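Local coordinates for protein endo-beta-1,2-glucanase (Talaromyces funiculosus, PDB 6IMV) that hydrolyses internal beta-1,2-glucosidic linkages of beta-1,2-glucans as an endo-acting glycoside hydrolase, at residues P13-A18 and Q411-S416; I406-Q411 and L498-T503. One frame throughout, in Å; residues are numbered along the deposited sequence.

Interaction 1 of 2, residues P13-A18 and Q411-S416; sequences PSCRFA and QNIYGS
R16, F17 and A18 of the N-terminal loop close round the side chain of Q411 in a buried hydrogen-bonded contact, which ties the loop before helix 23-28 to the beta hairpin 411-416. The hairpin reverses through a type I turn from N412 to G415, and N412 OD1 takes the amide of Y414 in an Asx turn. Q411 suits its place because one amide oxygen can serve two donors. R16 NH1 reaches Q411 OE1 at 2.9 Å on a lone pair in the carbonyl plane, while A18 N meets Q411 OE1 at 3.1 Å from a direction tilted 25° out of that plane. R16 NH1 also donates to A405 O. The chain of Q411 runs straight past CG (chi2 -178°), which carries the amide across to the loop. There the amide stands steeply on the ring of F17, its NE2 over one face, 3.2 Å from F17 CE2. A leucine here would probably leave A18 N without its acceptor and R16 with one bond fewer. C15, disulfide-bonded to C504, packs its SG 4.0 Å from I413 CG2. Between the two backbones, one water donates to C15 O and to N412 O, 2.8 Å from each.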
loop_
_atom_site.group_PDB
_atom_site.type_symbol
_atom_site.label_atom_id
_atom_site.label_comp_id
_atom_site.label_asym_id
_atom_site.label_seq_id
_atom_site.Cartn_x
_atom_site.Cartn_y
_atom_site.Cartn_z
ATOM N N PRO A 13 -5.471 11.027 -23.221
ATOM C CA PRO A 13 -4.033 11.273 -23.302
ATOM C C PRO A 13 -3.271 10.164 -24.046
ATOM O O PRO A 13 -3.704 9.020 -24.052
ATOM C CB PRO A 13 -3.606 11.357 -21.826
ATOM C CG PRO A 13 -4.633 10.543 -21.083
ATOM C CD PRO A 13 -5.918 10.716 -21.857
ATOM N N SER A 14 -2.144 10.529 -24.667
ATOM C CA SER A 14 -1.216 9.549 -25.253
ATOM C C SER A 14 -0.679 8.654 -24.135
ATOM O O SER A 14 -0.550 9.082 -22.983
ATOM C CB SER A 14 -0.053 10.193 -25.973
ATOM O OG SER A 14 -0.491 11.182 -26.885
ATOM N N CYS A 15 -0.333 7.427 -24.505
ATOM C CA CYS A 15 0.263 6.490 -23.581
ATOM C C CYS A 15 1.527 7.079 -22.940
ATOM O O CYS A 15 1.749 6.914 -21.740
ATOM C CB CYS A 15 0.613 5.178 -24.267
ATOM S SG CYS A 15 1.108 3.928 -23.059
ATOM N N ARG A 16 2.340 7.757 -23.749
ATOM C CA ARG A 16 3.633 8.268 -23.332
ATOM C C ARG A 16 3.504 9.748 -22.947
ATOM O O ARG A 16 4.315 10.560 -23.332
ATOM C CB ARG A 16 4.652 8.024 -24.457
ATOM C CG ARG A 16 6.100 7.961 -23.996
ATOM C CD ARG A 16 6.383 6.743 -23.134
ATOM N NE ARG A 16 7.806 6.596 -22.809
ATOM C CZ ARG A 16 8.358 6.832 -21.625
ATOM N NH1 ARG A 16 7.660 7.395 -20.646
ATOM N NH2 ARG A 16 9.617 6.487 -21.425
ATOM N N PHE A 17 2.502 10.076 -22.118
ATOM C CA PHE A 17 2.164 11.461 -21.785
ATOM C C PHE A 17 3.210 12.101 -20.863
ATOM O O PHE A 17 3.314 13.334 -20.828
ATOM C CB PHE A 17 0.774 11.555 -21.143
ATOM C CG PHE A 17 0.668 10.915 -19.782
ATOM C CD1 PHE A 17 1.039 11.614 -18.641
ATOM C CD2 PHE A 17 0.218 9.613 -19.643
ATOM C CE1 PHE A 17 0.962 11.017 -17.395
ATOM C CE2 PHE A 17 0.124 9.029 -18.388
ATOM C CZ PHE A 17 0.500 9.728 -17.273
ATOM N N ALA A 18 3.979 11.295 -20.122
ATOM C CA ALA A 18 4.877 11.842 -19.104
ATOM C C ALA A 18 5.845 12.861 -19.717
ATOM O O ALA A 18 6.074 13.910 -19.114
ATOM C CB ALA A 18 5.620 10.749 -18.387
ATOM N N GLN A 411 6.789 3.976 -18.908
ATOM C CA GLN A 411 5.341 3.951 -19.117
ATOM C C GLN A 411 4.987 2.808 -20.070
ATOM O O GLN A 411 5.785 2.407 -20.942
ATOM C CB GLN A 411 4.800 5.265 -19.686
ATOM C CG GLN A 411 4.922 6.450 -18.747
ATOM C CD GLN A 411 4.333 7.701 -19.355
ATOM O OE1 GLN A 411 4.891 8.296 -20.288
ATOM N NE2 GLN A 411 3.180 8.105 -18.834
ATOM N N ASN A 412 3.761 2.300 -19.893
ATOM C CA ASN A 412 3.207 1.226 -20.695
ATOM C C ASN A 412 1.698 1.462 -20.839
ATOM O O ASN A 412 1.165 2.375 -20.217
ATOM C CB ASN A 412 3.531 -0.136 -20.073
ATOM C CG ASN A 412 3.028 -0.261 -18.654
ATOM O OD1 ASN A 412 1.836 -0.460 -18.431
ATOM N ND2 ASN A 412 3.927 -0.158 -17.691
ATOM N N ILE A 413 1.026 0.602 -21.614
ATOM C CA ILE A 413 -0.420 0.737 -21.897
ATOM C C ILE A 413 -1.265 0.404 -20.665
ATOM O O ILE A 413 -2.496 0.475 -20.743
ATOM C CB ILE A 413 -0.853 -0.125 -23.100
ATOM C CG1 ILE A 413 -0.557 -1.615 -22.909
ATOM C CG2 ILE A 413 -0.251 0.406 -24.390
ATOM C CD1 ILE A 413 -1.285 -2.503 -23.893
ATOM N N TYR A 414 -0.622 0.050 -19.542
ATOM C CA TYR A 414 -1.309 -0.132 -18.257
ATOM C C TYR A 414 -0.818 0.893 -17.223
ATOM O O TYR A 414 -1.019 0.695 -16.016
ATOM C CB TYR A 414 -1.095 -1.563 -17.750
ATOM C CG TYR A 414 -1.197 -2.635 -18.807
ATOM C CD1 TYR A 414 -2.420 -3.191 -19.153
ATOM C CD2 TYR A 414 -0.066 -3.084 -19.479
ATOM C CE1 TYR A 414 -2.516 -4.168 -20.135
ATOM C CE2 TYR A 414 -0.141 -4.069 -20.446
ATOM C CZ TYR A 414 -1.371 -4.609 -20.776
ATOM O OH TYR A 414 -1.428 -5.568 -21.738
ATOM N N GLY A 415 -0.194 1.982 -17.693
ATOM C CA GLY A 415 0.301 3.069 -16.828
ATOM C C GLY A 415 1.792 2.951 -16.562
ATOM O O GLY A 415 2.550 2.589 -17.454
ATOM N N SER A 416 2.205 3.262 -15.328
ATOM C CA SER A 416 3.627 3.256 -14.953
ATOM C C SER A 416 4.163 1.819 -14.889
ATOM O O SER A 416 3.425 0.852 -14.603
ATOM C CB SER A 416 3.864 3.987 -13.656
ATOM O OG SER A 416 3.215 3.348 -12.559
HETATM O O HOH W 1 1.075 5.094 -19.713
#

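Interaction 2 of 2, residues I406-Q411 and L498-T503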
loop_
_atom_site.group_PDB
_atom_site.type_symbol
_atom_site.label_atom_id
_atom_site.label_comp_id
_atom_site.label_asym_id
_atom_site.label_seq_id
_atom_site.Cartn_x
_atom_site.Cartn_y
_atom_site.Cartn_z
ATOM N N ILE A 406 9.506 9.079 -17.175
ATOM C CA ILE A 406 10.140 9.483 -18.432
ATOM C C ILE A 406 11.340 8.587 -18.772
ATOM O O ILE A 406 11.757 8.530 -19.928
ATOM C CB ILE A 406 10.499 10.976 -18.348
ATOM C CG1 ILE A 406 9.226 11.794 -18.529
ATOM C CG2 ILE A 406 11.565 11.373 -19.349
ATOM C CD1 ILE A 406 9.403 13.234 -18.210
ATOM N N GLY A 407 11.895 7.877 -17.785
ATOM C CA GLY A 407 12.925 6.851 -18.075
ATOM C C GLY A 407 12.448 5.900 -19.160
ATOM O O GLY A 407 11.248 5.679 -19.321
ATOM N N LYS A 408 13.382 5.365 -19.952
ATOM C CA LYS A 408 13.013 4.443 -21.021
ATOM C C LYS A 408 12.231 3.268 -20.428
ATOM O O LYS A 408 12.604 2.737 -19.384
ATOM C CB LYS A 408 14.250 3.954 -21.781
ATOM C CG LYS A 408 14.938 5.031 -22.599
ATOM C CD LYS A 408 14.078 5.521 -23.728
ATOM C CE LYS A 408 14.623 6.770 -24.371
ATOM N NZ LYS A 408 13.597 7.373 -25.260
ATOM N N LYS A 409 11.128 2.920 -21.108
ATOM C CA LYS A 409 10.240 1.793 -20.798
ATOM C C LYS A 409 9.454 2.004 -19.495
ATOM O O LYS A 409 8.884 1.063 -18.999
ATOM C CB LYS A 409 11.012 0.473 -20.674
ATOM C CG LYS A 409 12.045 0.191 -21.754
ATOM C CD LYS A 409 12.773 -1.129 -21.536
ATOM C CE LYS A 409 12.112 -2.285 -22.249
ATOM N NZ LYS A 409 12.391 -2.282 -23.710
ATOM N N MET A 410 9.380 3.231 -18.972
ATOM C CA MET A 410 8.820 3.426 -17.639
ATOM C C MET A 410 7.341 3.843 -17.698
ATOM O O MET A 410 6.702 3.985 -16.650
ATOM C CB MET A 410 9.658 4.421 -16.835
ATOM C CG MET A 410 10.941 3.787 -16.303
ATOM S SD MET A 410 10.587 2.289 -15.311
ATOM C CE MET A 410 9.875 3.021 -13.838
ATOM N N GLN A 411 6.789 3.976 -18.908
ATOM C CA GLN A 411 5.341 3.951 -19.117
ATOM C C GLN A 411 4.987 2.808 -20.070
ATOM O O GLN A 411 5.785 2.407 -20.942
ATOM C CB GLN A 411 4.800 5.265 -19.686
ATOM C CG GLN A 411 4.922 6.450 -18.747
ATOM C CD GLN A 411 4.333 7.701 -19.355
ATOM O OE1 GLN A 411 4.891 8.296 -20.288
ATOM N NE2 GLN A 411 3.180 8.105 -18.834
ATOM N N LEU A 498 18.228 1.587 -23.926
ATOM C CA LEU A 498 16.926 0.940 -23.762
ATOM C C LEU A 498 15.923 1.630 -24.686
ATOM O O LEU A 498 15.971 2.842 -24.851
ATOM C CB LEU A 498 16.447 1.036 -22.307
ATOM C CG LEU A 498 17.244 0.249 -21.273
ATOM C CD1 LEU A 498 16.602 0.377 -19.902
ATOM C CD2 LEU A 498 17.379 -1.214 -21.672
ATOM N N VAL A 499 14.979 0.852 -25.217
ATOM C CA VAL A 499 13.983 1.332 -26.172
ATOM C C VAL A 499 12.596 1.224 -25.526
ATOM O O VAL A 499 12.255 0.189 -24.968
ATOM C CB VAL A 499 14.053 0.533 -27.491
ATOM C CG1 VAL A 499 13.042 1.044 -28.516
ATOM C CG2 VAL A 499 15.464 0.530 -28.078
ATOM N N ASP A 500 11.795 2.291 -25.629
ATOM C CA ASP A 500 10.431 2.284 -25.114
ATOM C C ASP A 500 9.674 1.087 -25.703
ATOM O O ASP A 500 9.965 0.630 -26.825
ATOM C CB ASP A 500 9.702 3.589 -25.437
ATOM C CG ASP A 500 10.021 4.742 -24.502
ATOM O OD1 ASP A 500 10.682 4.517 -23.472
ATOM O OD2 ASP A 500 9.601 5.856 -24.818
ATOM N N PHE A 501 8.692 0.600 -24.941
ATOM C CA PHE A 501 7.770 -0.426 -25.410
ATOM C C PHE A 501 7.111 0.032 -26.717
ATOM O O PHE A 501 6.762 1.196 -26.860
ATOM C CB PHE A 501 6.716 -0.716 -24.341
ATOM C CG PHE A 501 7.264 -1.266 -23.050
ATOM C CD1 PHE A 501 8.063 -2.402 -23.041
ATOM C CD2 PHE A 501 6.936 -0.679 -21.837
ATOM C CE1 PHE A 501 8.549 -2.921 -21.850
ATOM C CE2 PHE A 501 7.415 -1.207 -20.647
ATOM C CZ PHE A 501 8.220 -2.326 -20.653
ATOM N N THR A 502 6.913 -0.897 -27.661
ATOM C CA THR A 502 6.446 -0.529 -28.998
ATOM C C THR A 502 4.971 -0.115 -28.967
ATOM O O THR A 502 4.528 0.551 -29.884
ATOM C CB THR A 502 6.707 -1.634 -30.026
ATOM O OG1 THR A 502 6.058 -2.830 -29.591
ATOM C CG2 THR A 502 8.183 -1.887 -30.235
ATOM N N THR A 503 4.217 -0.493 -27.921
ATOM C CA THR A 503 2.806 -0.068 -27.781
ATOM C C THR A 503 2.675 1.251 -26.998
ATOM O O THR A 503 1.572 1.764 -26.876
ATOM C CB THR A 503 1.958 -1.172 -27.138
ATOM O OG1 THR A 503 2.522 -1.495 -25.863
ATOM C CG2 THR A 503 1.883 -2.404 -28.016
HETATM O O HOH W 2 11.136 7.980 -24.482
HETATM O O HOH W 3 15.138 -2.226 -25.082
HETATM O O HOH W 4 7.570 2.548 -23.082
#
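K409 meets the C-terminal loop with both its backbone amide and its side-chain ammonium, at the type II turn G407-M410 that leads from helix 394-405 into strand 411-412. Its amide N points almost straight at D500 OD1 (2.9 Å, 172°), reaching the oxygen on its anti side. The carboxylate's other oxygen, OD2, forms a salt bridge with R16 NE and also accepts from a water that bridges to K408 NZ; K408 and D500 themselves stay beyond salt-bridge range. An aspartate suits this place because its two oxygens can serve a turn amide and an arginine at once. The side chain of K409 bends at chi3 (92°) and chi4 (76°), curling NZ back to V499 O at 2.8 Å, nearly along the C=O axis. W66 O takes a further bond from NZ, and a water joins NZ to V499 N. On the way, K409 CB lies over a face of the F501 ring, 4.2 Å from its centroid, a CH-pi contact. Another water links Q411 O to F501 N. The ammonium of this buried lysine thus has carbonyl oxygens and water for partners, with the W66 ring in cation-pi contact, which would probably stabilise its positive charge.

Interactions 1 and 2 lie side by side, their centres about 9 Å apart, and share Q411: its side chain serves interaction 1, its backbone carbonyl interaction 2. Along the chain the order is 13-18, 406-411, 411-416, 498-503. In space the shared stretch 406-416, running from the end of helix 394-405 into strands 411-412 and 415-421 of the antiparallel sheet, is met by the N-terminal loop in interaction 1 and by the C-terminal loop in interaction 2. R16 joins the two contacts directly, its NH2 probably hydrogen-bonding to G407 O at 2.8 Å, and I413 packs against T503. With the C15-C504 disulfide, these contacts fasten the two ends of the chain to each other and to the hairpin and the turn before it.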